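PDB 6EUG: beta-glucanase from Bacteroides thetaiotaomicron, which probably hydrolyses beta-1,3-galactosidic bonds of arabinogalactan, this chain being the glycoside hydrolase family 43 propeller of a longer protein. Local coordinates for residues G68-K73 against G106-R111; G61-A66 against G74-S79; N287-L292 against P305-G310; N262-I267 against G318-Y323. One frame throughout, in Å; residues are numbered along the deposited sequence.

Interaction 1: residues G68-K73 against G106-R111; sequences GFVTEK and GCIMER. With GIM (glucoimidazole), chain B.
Val70 pushes both its methyl groups against the start of strand 108-111 and the residues leading into it. CG2 rests on Ile108 CG1 at 3.8 Å, the two side chains crossing at about a right angle, while CG1 lies 3.2 Å from Cys107 O and also near Gly106 O. A branched, rigid valine suits this place because it covers an apolar side chain and a turn of backbone at once. Phe69, in one of its two conformers, adds the edge of its ring, CE2, loosely against Ile108 CD1 at 4.4 Å. Gly106 turns through backbone angles at which any CB would hit the preceding carbonyl.

No direct hydrogen bond joins the two segments; water does so instead. One molecule donates to Thr71 O and Cys107 O and accepts from Gly106 N, and a second accepts from Thr71 N and Met109 N. Thr71 OG1 accepts from Lys73 N at 3.0 Å in an ST turn and also bonds to His63 O, which fixes the loop.

Further along the strand, Glu110 reaches for the ligand. From CB, its CG stands anti to the carbonyl carbon (chi1 -66°), and the chain then runs straight out to the carboxylate. OE1 accepts from glucoimidazole O4 at 2.6 Å and, over a longer 3.3 Å, from its O3. OE2 is held by Tyr136 and by a water 2.8 Å away that donates to it and bonds weakly to Phe69 O. Arg111 NH2 donates to glucoimidazole O2 at 3.2 Å. A sugar-binding pocket lined from the inner strand of a blade is typical of the five-bladed beta-propeller of family 43.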
loop_
_atom_site.group_PDB
_atom_site.type_symbol
_atom_site.label_atom_id
_atom_site.label_comp_id
_atom_site.label_asym_id
_atom_site.label_seq_id
_atom_site.Cartn_x
_atom_site.Cartn_y
_atom_site.Cartn_z
ATOM N N GLY A 68 -14.262 -2.553 17.342
ATOM C CA GLY A 68 -14.247 -1.358 16.484
ATOM C C GLY A 68 -13.137 -1.513 15.428
ATOM O O GLY A 68 -12.560 -2.604 15.290
ATOM N N PHE A 69 -12.793 -0.417 14.756
ATOM C CA PHE A 69 -11.782 -0.443 13.667
ATOM C C PHE A 69 -10.739 0.664 13.635
ATOM O O PHE A 69 -9.645 0.462 13.084
ATOM C CB PHE A 69 -12.475 -0.543 12.278
ATOM C CG PHE A 69 -13.350 0.649 11.916
ATOM C CD1 PHE A 69 -14.655 0.741 12.380
ATOM C CD2 PHE A 69 -12.880 1.635 11.060
ATOM C CE1 PHE A 69 -15.451 1.829 12.046
ATOM C CE2 PHE A 69 -13.676 2.712 10.700
ATOM C CZ PHE A 69 -14.946 2.815 11.205
ATOM N N VAL A 70 -11.057 1.836 14.162
ATOM C CA VAL A 70 -10.079 2.951 14.151
ATOM C C VAL A 70 -9.001 2.742 15.236
ATOM O O VAL A 70 -9.322 2.384 16.350
ATOM C CB VAL A 70 -10.788 4.322 14.337
ATOM C CG1 VAL A 70 -9.777 5.475 14.365
ATOM C CG2 VAL A 70 -11.833 4.538 13.254
ATOM N N THR A 71 -7.722 2.950 14.881
ATOM C CA THR A 71 -6.653 2.792 15.853
ATOM C C THR A 71 -6.861 3.679 17.075
ATOM O O THR A 71 -7.297 4.860 16.963
ATOM C CB THR A 71 -5.240 3.033 15.233
ATOM O OG1 THR A 71 -4.208 2.603 16.156
ATOM C CG2 THR A 71 -5.020 4.500 14.864
ATOM N N GLU A 72 -6.487 3.122 18.224
ATOM C CA GLU A 72 -6.321 3.872 19.462
ATOM C C GLU A 72 -4.905 4.478 19.652
ATOM O O GLU A 72 -4.689 5.297 20.591
ATOM C CB GLU A 72 -6.667 2.980 20.673
ATOM C CG GLU A 72 -8.136 2.602 20.820
ATOM C CD GLU A 72 -9.000 3.622 21.545
ATOM O OE1 GLU A 72 -10.232 3.613 21.342
ATOM O OE2 GLU A 72 -8.480 4.436 22.337
ATOM N N LYS A 73 -3.930 4.048 18.822
ATOM C CA LYS A 73 -2.518 4.286 19.098
ATOM C C LYS A 73 -1.668 4.830 17.955
ATOM O O LYS A 73 -0.820 5.697 18.213
ATOM C CB LYS A 73 -1.840 2.996 19.601
ATOM C CG LYS A 73 -2.457 2.415 20.866
ATOM C CD LYS A 73 -2.178 3.226 22.122
ATOM C CE LYS A 73 -3.018 2.697 23.291
ATOM N NZ LYS A 73 -2.743 3.523 24.494
ATOM N N GLY A 106 -8.384 9.639 17.084
ATOM C CA GLY A 106 -9.651 9.570 16.356
ATOM C C GLY A 106 -9.488 9.543 14.848
ATOM O O GLY A 106 -10.421 9.141 14.141
ATOM N N CYS A 107 -8.317 9.969 14.340
ATOM C CA CYS A 107 -8.011 9.822 12.893
ATOM C C CYS A 107 -7.785 8.347 12.482
ATOM O O CYS A 107 -7.476 7.479 13.312
ATOM C CB CYS A 107 -6.809 10.696 12.514
ATOM S SG CYS A 107 -5.212 9.992 12.997
ATOM N N ILE A 108 -7.954 8.053 11.187
ATOM C CA ILE A 108 -7.643 6.720 10.640
ATOM C C ILE A 108 -6.227 6.758 10.042
ATOM O O ILE A 108 -5.912 7.673 9.279
ATOM C CB ILE A 108 -8.682 6.340 9.554
ATOM C CG1 ILE A 108 -10.053 6.055 10.201
ATOM C CG2 ILE A 108 -8.250 5.191 8.668
ATOM C CD1 ILE A 108 -11.177 6.030 9.183
ATOM N N MET A 109 -5.406 5.780 10.411
ATOM C CA MET A 109 -4.047 5.624 9.913
ATOM C C MET A 109 -3.917 4.189 9.399
ATOM O O MET A 109 -3.979 3.242 10.197
ATOM C CB MET A 109 -3.074 5.868 11.067
ATOM C CG MET A 109 -3.085 7.298 11.597
ATOM S SD MET A 109 -2.024 7.367 13.035
ATOM C CE MET A 109 -0.996 8.797 12.739
ATOM N N GLU A 110 -3.763 4.035 8.072
ATOM C CA GLU A 110 -3.700 2.721 7.394
ATOM C C GLU A 110 -2.520 2.543 6.425
ATOM O O GLU A 110 -1.975 3.516 5.876
ATOM C CB GLU A 110 -5.009 2.415 6.643
ATOM C CG GLU A 110 -6.192 2.227 7.584
ATOM C CD GLU A 110 -7.532 1.960 6.910
ATOM O OE1 GLU A 110 -7.622 1.950 5.648
ATOM O OE2 GLU A 110 -8.539 1.797 7.667
ATOM N N ARG A 111 -2.119 1.284 6.292
ATOM C CA ARG A 111 -1.177 0.841 5.277
ATOM C C ARG A 111 0.143 1.606 5.274
ATOM O O ARG A 111 0.652 1.987 4.224
ATOM C CB ARG A 111 -1.863 0.771 3.895
ATOM C CG ARG A 111 -2.960 -0.280 3.812
ATOM C CD ARG A 111 -3.514 -0.544 2.402
ATOM N NE ARG A 111 -4.609 -1.519 2.472
ATOM C CZ ARG A 111 -4.465 -2.848 2.565
ATOM N NH1 ARG A 111 -3.280 -3.430 2.489
ATOM N NH2 ARG A 111 -5.543 -3.641 2.682
HETATM C C1 GIM B . -10.264 -1.653 2.308
HETATM C C2 GIM B . -8.809 -1.409 2.421
HETATM N N10 GIM B . -11.154 -1.614 3.315
HETATM C C3 GIM B . -8.385 -1.482 3.900
HETATM C C4 GIM B . -9.414 -0.695 4.765
HETATM C C5 GIM B . -10.784 -1.391 4.740
HETATM C C6 GIM B . -11.866 -0.614 5.487
HETATM C C7 GIM B . -12.240 -2.046 1.431
HETATM C C8 GIM B . -12.384 -1.872 2.793
HETATM N N1 GIM B . -10.925 -1.910 1.151
HETATM O O3 GIM B . -7.087 -0.898 4.084
HETATM O O2 GIM B . -8.122 -2.274 1.478
HETATM O O4 GIM B . -9.562 0.694 4.374
HETATM O O6 GIM B . -12.184 0.590 4.796
HETATM O O HOH W 1 -8.818 2.258 10.435
HETATM O O HOH W 2 -6.890 7.498 16.002
HETATM O O HOH W 3 -6.738 3.396 11.935
#

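Interaction 2: residues G61-A66 against G74-S79; sequences GEHRPA and GINCYS
Gly61 and Asn76 form an antiparallel hydrogen-bonded pair in which each backbone answers the other: Gly61 N donates to Asn76 O at 3.1 Å, and Asn76 N returns a shorter bond of 2.8 Å to Gly61 O, almost in line with the C=O. Gly61 O also receives a CA-H...O contact from Ile75 CA. One step on, Glu62 and Ile75 make the non-hydrogen-bonded pair, and then His63 N donates to Gly74 O at 3.1 Å, in the carbonyl plane. Glycine at 74 fits backbone angles that would jam a CB against the carbonyl before it.

The polar side chains of Asn76, Glu62 and Arg64 also find partners. Asn76 ND2 donates to Asn44 O and packs 3.9 Å from His63 CD2, the amide and imidazole planes being 57° apart. Glu62, on the sheet face shared with Ile75, has OE1 taken by Arg111 N. Its OE2 accepts twice from Arg64, from NE at 2.8 Å and NH1 at 3.0 Å, both approaching from one face above the carboxylate plane. Salt bridge and Arg111 N together hold the glutamate with its side chain about 5 Å from the glucoimidazole. The arrangement is a beta hairpin, the second and third strands of one blade of the propeller.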
loop_
_atom_site.group_PDB
_atom_site.type_symbol
_atom_site.label_atom_id
_atom_site.label_comp_id
_atom_site.label_asym_id
_atom_site.label_seq_id
_atom_site.Cartn_x
_atom_site.Cartn_y
_atom_site.Cartn_z
ATOM N N GLY A 61 3.315 -1.588 10.971
ATOM C CA GLY A 61 1.920 -1.843 10.587
ATOM C C GLY A 61 0.928 -1.108 11.493
ATOM O O GLY A 61 1.317 -0.450 12.493
ATOM N N GLU A 62 -0.353 -1.257 11.152
ATOM C CA GLU A 62 -1.482 -0.665 11.913
ATOM C C GLU A 62 -1.630 -1.362 13.267
ATOM O O GLU A 62 -1.620 -2.620 13.334
ATOM C CB GLU A 62 -2.772 -0.877 11.145
ATOM C CG GLU A 62 -2.793 -0.336 9.733
ATOM C CD GLU A 62 -3.779 -1.043 8.811
ATOM O OE1 GLU A 62 -3.816 -0.671 7.620
ATOM O OE2 GLU A 62 -4.532 -1.950 9.282
ATOM N N HIS A 63 -1.703 -0.578 14.349
ATOM C CA HIS A 63 -2.139 -1.095 15.636
ATOM C C HIS A 63 -3.686 -1.078 15.633
ATOM O O HIS A 63 -4.300 -0.011 15.584
ATOM C CB HIS A 63 -1.557 -0.237 16.778
ATOM C CG HIS A 63 -1.904 -0.715 18.134
ATOM N ND1 HIS A 63 -3.195 -0.692 18.623
ATOM C CD2 HIS A 63 -1.116 -1.142 19.153
ATOM C CE1 HIS A 63 -3.183 -1.112 19.876
ATOM N NE2 HIS A 63 -1.945 -1.421 20.212
ATOM N N ARG A 64 -4.293 -2.263 15.581
ATOM C CA ARG A 64 -5.730 -2.389 15.511
ATOM C C ARG A 64 -6.321 -2.729 16.875
ATOM O O ARG A 64 -5.706 -3.471 17.649
ATOM C CB ARG A 64 -6.174 -3.453 14.481
ATOM C CG ARG A 64 -5.942 -3.092 13.010
ATOM C CD ARG A 64 -6.872 -1.997 12.509
ATOM N NE ARG A 64 -6.709 -1.780 11.075
ATOM C CZ ARG A 64 -7.607 -1.197 10.280
ATOM N NH1 ARG A 64 -7.352 -1.074 8.983
ATOM N NH2 ARG A 64 -8.779 -0.769 10.758
ATOM N N PRO A 65 -7.572 -2.282 17.120
ATOM C CA PRO A 65 -8.310 -2.589 18.333
ATOM C C PRO A 65 -8.989 -3.985 18.294
ATOM O O PRO A 65 -9.220 -4.547 17.208
ATOM C CB PRO A 65 -9.332 -1.448 18.373
ATOM C CG PRO A 65 -9.658 -1.180 16.980
ATOM C CD PRO A 65 -8.325 -1.333 16.262
ATOM N N ALA A 66 -9.319 -4.528 19.472
ATOM C CA ALA A 66 -10.041 -5.805 19.604
ATOM C C ALA A 66 -11.519 -5.650 19.304
ATOM O O ALA A 66 -12.166 -6.633 18.929
ATOM C CB ALA A 66 -9.863 -6.397 21.001
ATOM N N GLY A 74 -1.890 4.346 16.718
ATOM C CA GLY A 74 -1.042 4.717 15.552
ATOM C C GLY A 74 -0.379 3.527 14.872
ATOM O O GLY A 74 -1.034 2.473 14.634
ATOM N N ILE A 75 0.883 3.728 14.480
ATOM C CA ILE A 75 1.662 2.759 13.702
ATOM C C ILE A 75 2.677 2.052 14.611
ATOM O O ILE A 75 3.549 2.710 15.228
ATOM C CB ILE A 75 2.389 3.472 12.541
ATOM C CG1 ILE A 75 1.399 4.230 11.605
ATOM C CG2 ILE A 75 3.295 2.499 11.779
ATOM C CD1 ILE A 75 0.228 3.396 11.067
ATOM N N ASN A 76 2.571 0.729 14.677
ATOM C CA ASN A 76 3.397 -0.139 15.551
ATOM C C ASN A 76 4.642 -0.608 14.800
ATOM O O ASN A 76 4.628 -0.643 13.558
ATOM C CB ASN A 76 2.529 -1.353 15.978
ATOM C CG ASN A 76 2.745 -1.817 17.410
ATOM O OD1 ASN A 76 3.482 -1.214 18.196
ATOM N ND2 ASN A 76 2.036 -2.888 17.777
ATOM N N CYS A 77 5.696 -0.984 15.532
ATOM C CA CYS A 77 6.946 -1.527 14.962
ATOM C C CYS A 77 7.488 -2.744 15.745
ATOM O O CYS A 77 7.536 -2.716 16.997
ATOM C CB CYS A 77 8.011 -0.448 14.958
ATOM S SG CYS A 77 9.665 -0.863 14.381
ATOM N N TYR A 78 7.941 -3.751 14.993
ATOM C CA TYR A 78 8.645 -4.954 15.519
ATOM C C TYR A 78 9.985 -5.121 14.807
ATOM O O TYR A 78 10.102 -4.762 13.623
ATOM C CB TYR A 78 7.782 -6.215 15.346
ATOM C CG TYR A 78 6.456 -6.172 16.124
ATOM C CD1 TYR A 78 5.351 -5.476 15.643
ATOM C CD2 TYR A 78 6.339 -6.751 17.377
ATOM C CE1 TYR A 78 4.147 -5.424 16.344
ATOM C CE2 TYR A 78 5.145 -6.690 18.110
ATOM C CZ TYR A 78 4.045 -6.010 17.602
ATOM O OH TYR A 78 2.816 -5.926 18.286
ATOM N N SER A 79 10.970 -5.735 15.491
ATOM C CA SER A 79 12.308 -5.955 14.870
ATOM C C SER A 79 12.743 -7.425 14.993
ATOM O O SER A 79 12.238 -8.126 15.865
ATOM C CB SER A 79 13.378 -5.046 15.474
ATOM O OG SER A 79 13.617 -5.357 16.838
#

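Interaction 3: residues N287-L292 against P305-G310; sequences NKARLL and PNPCVG
Asn306 carries its CG anti to the backbone N (chi1 179°), and Lys288 does likewise (chi1 -166°); these torsions carry the amide across the lysine stem at a slant, with Asn306 ND2 3.4 Å from Lys288 CG. Lysine is apt at this exposed edge, since its methylenes can pack on the amide. The rest of Asn306 presses on Ala289: CB sits 3.4 Å from Ala289 O, which also receives a CA-H...O contact from Asn306 CA, and OD1 lies 3.5 Å from Ala289 CB. Alanine's single methyl lets the amide lie close to the backbone here.

OD1 also accepts from Cys308 N at 2.9 Å, the donor standing 59° above the amide plane, which closes an Asx turn; ND2 is taken by Ala313 O. The turn bends the chain as it passes between two blades of the propeller: it has just left the outermost strand of one, 302-304, and enters the outer edge of the next as a short, weakly bonded strand around 308-309, which runs parallel to 363-366. Strand 290-294 is the neighbour of 302-304 in the first blade.

Pro307 packs against strand 290-294 from within the turn. Its CD lies 4.0 Å from Leu291 CB and 3.9 Å from Leu291 N, a buried N-H with no hydrogen-bond partner in the model. Leu291 CB also meets Pro305 O at 3.6 Å, and its side chain continues onto Trp275 and Leu304.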
loop_
_atom_site.group_PDB
_atom_site.type_symbol
_atom_site.label_atom_id
_atom_site.label_comp_id
_atom_site.label_asym_id
_atom_site.label_seq_id
_atom_site.Cartn_x
_atom_site.Cartn_y
_atom_site.Cartn_z
ATOM N N ASN A 287 -11.147 -11.546 -2.230
ATOM C CA ASN A 287 -11.527 -11.647 -3.644
ATOM C C ASN A 287 -10.325 -12.173 -4.460
ATOM O O ASN A 287 -9.316 -12.523 -3.877
ATOM C CB ASN A 287 -12.049 -10.272 -4.121
ATOM C CG ASN A 287 -11.009 -9.138 -3.965
ATOM O OD1 ASN A 287 -9.877 -9.248 -4.488
ATOM N ND2 ASN A 287 -11.384 -8.043 -3.266
ATOM N N LYS A 288 -10.449 -12.234 -5.794
ATOM C CA LYS A 288 -9.440 -12.763 -6.678
ATOM C C LYS A 288 -8.321 -11.748 -6.884
ATOM O O LYS A 288 -8.584 -10.590 -7.256
ATOM C CB LYS A 288 -10.107 -13.123 -8.031
ATOM C CG LYS A 288 -9.272 -13.988 -8.927
ATOM C CD LYS A 288 -9.958 -14.266 -10.265
ATOM C CE LYS A 288 -11.149 -15.207 -10.134
ATOM N NZ LYS A 288 -11.586 -15.637 -11.494
ATOM N N ALA A 289 -7.085 -12.150 -6.603
ATOM C CA ALA A 289 -5.906 -11.251 -6.824
ATOM C C ALA A 289 -5.664 -11.017 -8.312
ATOM O O ALA A 289 -6.039 -11.851 -9.139
ATOM C CB ALA A 289 -4.639 -11.834 -6.183
ATOM N N ARG A 290 -5.079 -9.856 -8.640
ATOM C CA ARG A 290 -4.654 -9.515 -9.994
ATOM C C ARG A 290 -3.114 -9.398 -10.004
ATOM O O ARG A 290 -2.494 -8.985 -8.975
ATOM C CB ARG A 290 -5.265 -8.167 -10.450
ATOM C CG ARG A 290 -6.808 -8.089 -10.384
ATOM C CD ARG A 290 -7.377 -7.527 -9.098
ATOM N NE ARG A 290 -8.833 -7.476 -9.188
ATOM C CZ ARG A 290 -9.574 -6.440 -9.576
ATOM N NH1 ARG A 290 -9.038 -5.270 -9.916
ATOM N NH2 ARG A 290 -10.888 -6.596 -9.621
ATOM N N LEU A 291 -2.519 -9.740 -11.148
ATOM C CA LEU A 291 -1.093 -9.495 -11.436
ATOM C C LEU A 291 -0.953 -8.443 -12.537
ATOM O O LEU A 291 -1.554 -8.586 -13.601
ATOM C CB LEU A 291 -0.383 -10.780 -11.857
ATOM C CG LEU A 291 1.110 -10.706 -12.156
ATOM C CD1 LEU A 291 1.860 -10.268 -10.893
ATOM C CD2 LEU A 291 1.646 -12.034 -12.666
ATOM N N LEU A 292 -0.161 -7.398 -12.269
ATOM C CA LEU A 292 0.083 -6.318 -13.222
ATOM C C LEU A 292 1.585 -6.236 -13.529
ATOM O O LEU A 292 2.404 -6.494 -12.641
ATOM C CB LEU A 292 -0.439 -5.000 -12.713
ATOM C CG LEU A 292 -1.800 -5.007 -11.946
ATOM C CD1 LEU A 292 -2.091 -3.640 -11.347
ATOM C CD2 LEU A 292 -2.954 -5.419 -12.860
ATOM N N PRO A 305 -3.189 -13.082 -15.486
ATOM C CA PRO A 305 -4.070 -13.865 -14.591
ATOM C C PRO A 305 -3.634 -13.880 -13.126
ATOM O O PRO A 305 -2.448 -13.620 -12.843
ATOM C CB PRO A 305 -4.005 -15.273 -15.174
ATOM C CG PRO A 305 -3.682 -15.046 -16.645
ATOM C CD PRO A 305 -2.687 -13.910 -16.606
ATOM N N ASN A 306 -4.603 -14.205 -12.243
ATOM C CA ASN A 306 -4.403 -14.331 -10.779
ATOM C C ASN A 306 -3.115 -15.111 -10.525
ATOM O O ASN A 306 -2.970 -16.216 -11.021
ATOM C CB ASN A 306 -5.616 -15.055 -10.147
ATOM C CG ASN A 306 -5.517 -15.268 -8.623
ATOM O OD1 ASN A 306 -4.564 -14.856 -7.951
ATOM N ND2 ASN A 306 -6.554 -15.913 -8.068
ATOM N N PRO A 307 -2.168 -14.527 -9.763
ATOM C CA PRO A 307 -0.900 -15.224 -9.526
ATOM C C PRO A 307 -1.019 -16.374 -8.517
ATOM O O PRO A 307 -0.113 -17.212 -8.453
ATOM C CB PRO A 307 0.016 -14.095 -9.020
ATOM C CG PRO A 307 -0.942 -13.182 -8.300
ATOM C CD PRO A 307 -2.135 -13.156 -9.209
ATOM N N CYS A 308 -2.096 -16.413 -7.731
ATOM C CA CYS A 308 -2.314 -17.521 -6.771
ATOM C C CYS A 308 -2.772 -18.777 -7.491
ATOM O O CYS A 308 -3.573 -18.667 -8.410
ATOM C CB CYS A 308 -3.353 -17.128 -5.715
ATOM S SG CYS A 308 -2.849 -15.717 -4.711
ATOM N N VAL A 309 -2.281 -19.948 -7.067
ATOM C CA VAL A 309 -2.629 -21.261 -7.674
ATOM C C VAL A 309 -2.998 -22.281 -6.574
ATOM O O VAL A 309 -2.451 -22.227 -5.491
ATOM C CB VAL A 309 -1.452 -21.838 -8.524
ATOM C CG1 VAL A 309 -1.037 -20.875 -9.648
ATOM C CG2 VAL A 309 -0.224 -22.184 -7.674
ATOM N N GLY A 310 -3.914 -23.207 -6.848
ATOM C CA GLY A 310 -4.273 -24.259 -5.863
ATOM C C GLY A 310 -5.546 -23.931 -5.117
ATOM O O GLY A 310 -6.219 -22.971 -5.459
#

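Interaction 4: residues N262-I267 against G318-Y323; sequences NEAPAI and GGQSTY. With GIM (glucoimidazole), chain B.
Ser321 OG donates to Ala264 O in a short bond of 2.6 Å, the hydroxyl lying 17° off the carbonyl plane. It gets there because chi1 (55°) sets OG between the backbone N and the carbonyl carbon of its own residue, facing the other segment. Serine is well chosen: it is small enough for a close approach of two chains and can satisfy a buried carbonyl. Ala264 CB fits tightly in the same place, 3.3 Å from Ser321 O and 3.7 Å from Gln320 NE2, a single methyl matching this narrow gap. At Ala264 the backbone takes left-handed helical angles and turns a corner, and its N-H donates to OD2 of Asp214, which belongs to the ligand pocket.

Strands 265-267 and 320-323 belong to neighbouring blades of the five-bladed propeller and are the innermost strand of each, lining its centre. They come within 5.6 Å of each other with their directions 47° apart, so they splay rather than pair as sheet neighbours. A water bridges two carbonyls that cannot bond each other: it donates to Pro265 O at 2.8 Å and to Thr322 O at 2.7 Å. Farther along, Ala266 CB packs 3.8 Å from Tyr323 N, beside a classic beta bulge, where Thr322 and Tyr323 together stand opposite Met336 of the next strand.

Gln320 stretches out from this junction to the ligand, its chain extended beyond CG. NE2 donates to glucoimidazole O2 at 3.2 Å and is also hydrogen-bonded to Ser279 OG, while OE1 is held by Trp340 NE1. With both ends of the amide engaged, its rotation is restrained and an N-H is directed at the sugar-like ring.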
loop_
_atom_site.group_PDB
_atom_site.type_symbol
_atom_site.label_atom_id
_atom_site.label_comp_id
_atom_site.label_asym_id
_atom_site.label_seq_id
_atom_site.Cartn_x
_atom_site.Cartn_y
_atom_site.Cartn_z
ATOM N N ASN A 262 -8.670 -1.608 -8.611
ATOM C CA ASN A 262 -7.513 -2.247 -7.989
ATOM C C ASN A 262 -7.148 -1.543 -6.669
ATOM O O ASN A 262 -7.117 -0.311 -6.607
ATOM C CB ASN A 262 -6.304 -2.204 -8.941
ATOM C CG ASN A 262 -6.477 -3.126 -10.139
ATOM O OD1 ASN A 262 -6.296 -4.388 -10.031
ATOM N ND2 ASN A 262 -6.833 -2.538 -11.283
ATOM N N GLU A 263 -6.809 -2.372 -5.676
ATOM C CA GLU A 263 -6.590 -1.939 -4.289
ATOM C C GLU A 263 -5.386 -2.656 -3.669
ATOM O O GLU A 263 -4.768 -3.488 -4.319
ATOM C CB GLU A 263 -7.865 -2.210 -3.456
ATOM C CG GLU A 263 -9.186 -1.821 -4.124
ATOM C CD GLU A 263 -9.315 -0.357 -4.572
ATOM O OE1 GLU A 263 -8.734 0.568 -3.973
ATOM O OE2 GLU A 263 -10.041 -0.120 -5.558
ATOM N N ALA A 264 -5.006 -2.286 -2.441
ATOM C CA ALA A 264 -3.979 -3.041 -1.708
ATOM C C ALA A 264 -2.712 -3.379 -2.530
ATOM O O ALA A 264 -2.269 -4.536 -2.537
ATOM C CB ALA A 264 -4.585 -4.296 -1.126
ATOM N N PRO A 265 -2.125 -2.371 -3.181
ATOM C CA PRO A 265 -0.971 -2.676 -4.082
ATOM C C PRO A 265 0.293 -3.160 -3.355
ATOM O O PRO A 265 0.654 -2.611 -2.274
ATOM C CB PRO A 265 -0.713 -1.327 -4.767
ATOM C CG PRO A 265 -1.171 -0.341 -3.765
ATOM C CD PRO A 265 -2.447 -0.932 -3.233
ATOM N N ALA A 266 0.967 -4.150 -3.952
ATOM C CA ALA A 266 2.264 -4.658 -3.524
ATOM C C ALA A 266 3.116 -4.824 -4.797
ATOM O O ALA A 266 2.620 -5.246 -5.845
ATOM C CB ALA A 266 2.112 -5.994 -2.792
ATOM N N ILE A 267 4.373 -4.427 -4.714
ATOM C CA ILE A 267 5.249 -4.278 -5.905
ATOM C C ILE A 267 6.677 -4.749 -5.681
ATOM O O ILE A 267 7.206 -4.592 -4.584
ATOM C CB ILE A 267 5.239 -2.821 -6.422
ATOM C CG1 ILE A 267 5.978 -2.690 -7.785
ATOM C CG2 ILE A 267 5.791 -1.847 -5.393
ATOM C CD1 ILE A 267 5.687 -1.373 -8.499
ATOM N N GLY A 318 -7.924 -16.575 1.350
ATOM C CA GLY A 318 -8.670 -15.868 2.413
ATOM C C GLY A 318 -8.013 -14.543 2.829
ATOM O O GLY A 318 -8.400 -13.960 3.823
ATOM N N GLY A 319 -7.009 -14.104 2.059
ATOM C CA GLY A 319 -6.236 -12.893 2.364
ATOM C C GLY A 319 -6.399 -11.713 1.392
ATOM O O GLY A 319 -7.157 -11.783 0.391
ATOM N N GLN A 320 -5.651 -10.646 1.701
ATOM C CA GLN A 320 -5.525 -9.459 0.857
ATOM C C GLN A 320 -4.075 -8.973 0.914
ATOM O O GLN A 320 -3.516 -8.775 2.014
ATOM C CB GLN A 320 -6.484 -8.353 1.325
ATOM C CG GLN A 320 -6.516 -7.079 0.463
ATOM C CD GLN A 320 -7.407 -5.973 1.018
ATOM O OE1 GLN A 320 -7.533 -5.815 2.261
ATOM N NE2 GLN A 320 -7.956 -5.121 0.112
ATOM N N SER A 321 -3.442 -8.819 -0.248
ATOM C CA SER A 321 -2.076 -8.324 -0.372
ATOM C C SER A 321 -1.718 -7.129 0.521
ATOM O O SER A 321 -2.538 -6.202 0.671
ATOM C CB SER A 321 -1.811 -7.989 -1.856
ATOM O OG SER A 321 -2.774 -7.070 -2.434
ATOM N N THR A 322 -0.490 -7.126 1.045
ATOM C CA THR A 322 0.077 -5.917 1.714
ATOM C C THR A 322 1.492 -5.506 1.305
ATOM O O THR A 322 1.783 -4.319 1.317
ATOM C CB THR A 322 -0.089 -5.916 3.248
ATOM O OG1 THR A 322 0.205 -4.607 3.791
ATOM C CG2 THR A 322 0.744 -6.988 3.942
ATOM N N TYR A 323 2.377 -6.461 0.990
ATOM C CA TYR A 323 3.783 -6.127 0.716
ATOM C C TYR A 323 4.497 -7.295 0.038
ATOM O O TYR A 323 4.135 -8.462 0.250
ATOM C CB TYR A 323 4.526 -5.777 2.069
ATOM C CG TYR A 323 5.874 -5.072 1.843
ATOM C CD1 TYR A 323 5.915 -3.740 1.433
ATOM C CD2 TYR A 323 7.087 -5.732 2.064
ATOM C CE1 TYR A 323 7.123 -3.098 1.160
ATOM C CE2 TYR A 323 8.300 -5.100 1.811
ATOM C CZ TYR A 323 8.315 -3.776 1.376
ATOM O OH TYR A 323 9.510 -3.141 1.116
HETATM C C1 GIM B . -10.264 -1.653 2.308
HETATM C C2 GIM B . -8.809 -1.409 2.421
HETATM N N10 GIM B . -11.154 -1.614 3.315
HETATM C C3 GIM B . -8.385 -1.482 3.900
HETATM C C4 GIM B . -9.414 -0.695 4.765
HETATM C C5 GIM B . -10.784 -1.391 4.740
HETATM C C6 GIM B . -11.866 -0.614 5.487
HETATM C C7 GIM B . -12.240 -2.046 1.431
HETATM C C8 GIM B . -12.384 -1.872 2.793
HETATM N N1 GIM B . -10.925 -1.910 1.151
HETATM O O3 GIM B . -7.087 -0.898 4.084
HETATM O O2 GIM B . -8.122 -2.274 1.478
HETATM O O4 GIM B . -9.562 0.694 4.374
HETATM O O6 GIM B . -12.184 0.590 4.796
HETATM O O HOH W 4 2.948 -2.905 -0.665
#

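Overall arrangement
Interactions 1 and 2 interlock along the chain and touch, their centres 10 Å apart: the 68-73 loop closes the hairpin of interaction 2 and packs on the inner strand of the next blade. Interactions 3 and 4 follow later, their centres 11 Å apart, with interaction 3 nested inside the loop closed by interaction 4; both join the fourth blade to the fifth, and Arg290 NH1 reaches Asn262 OD1 between them. Interactions 1 and 4, 19 Å apart by centres, meet where Arg111 approaches Gln320 and Ser321, and both touch the glucoimidazole. The pocket is thus assembled from distant parts of the sequence at the propeller centre, while interaction 3 lies farther out.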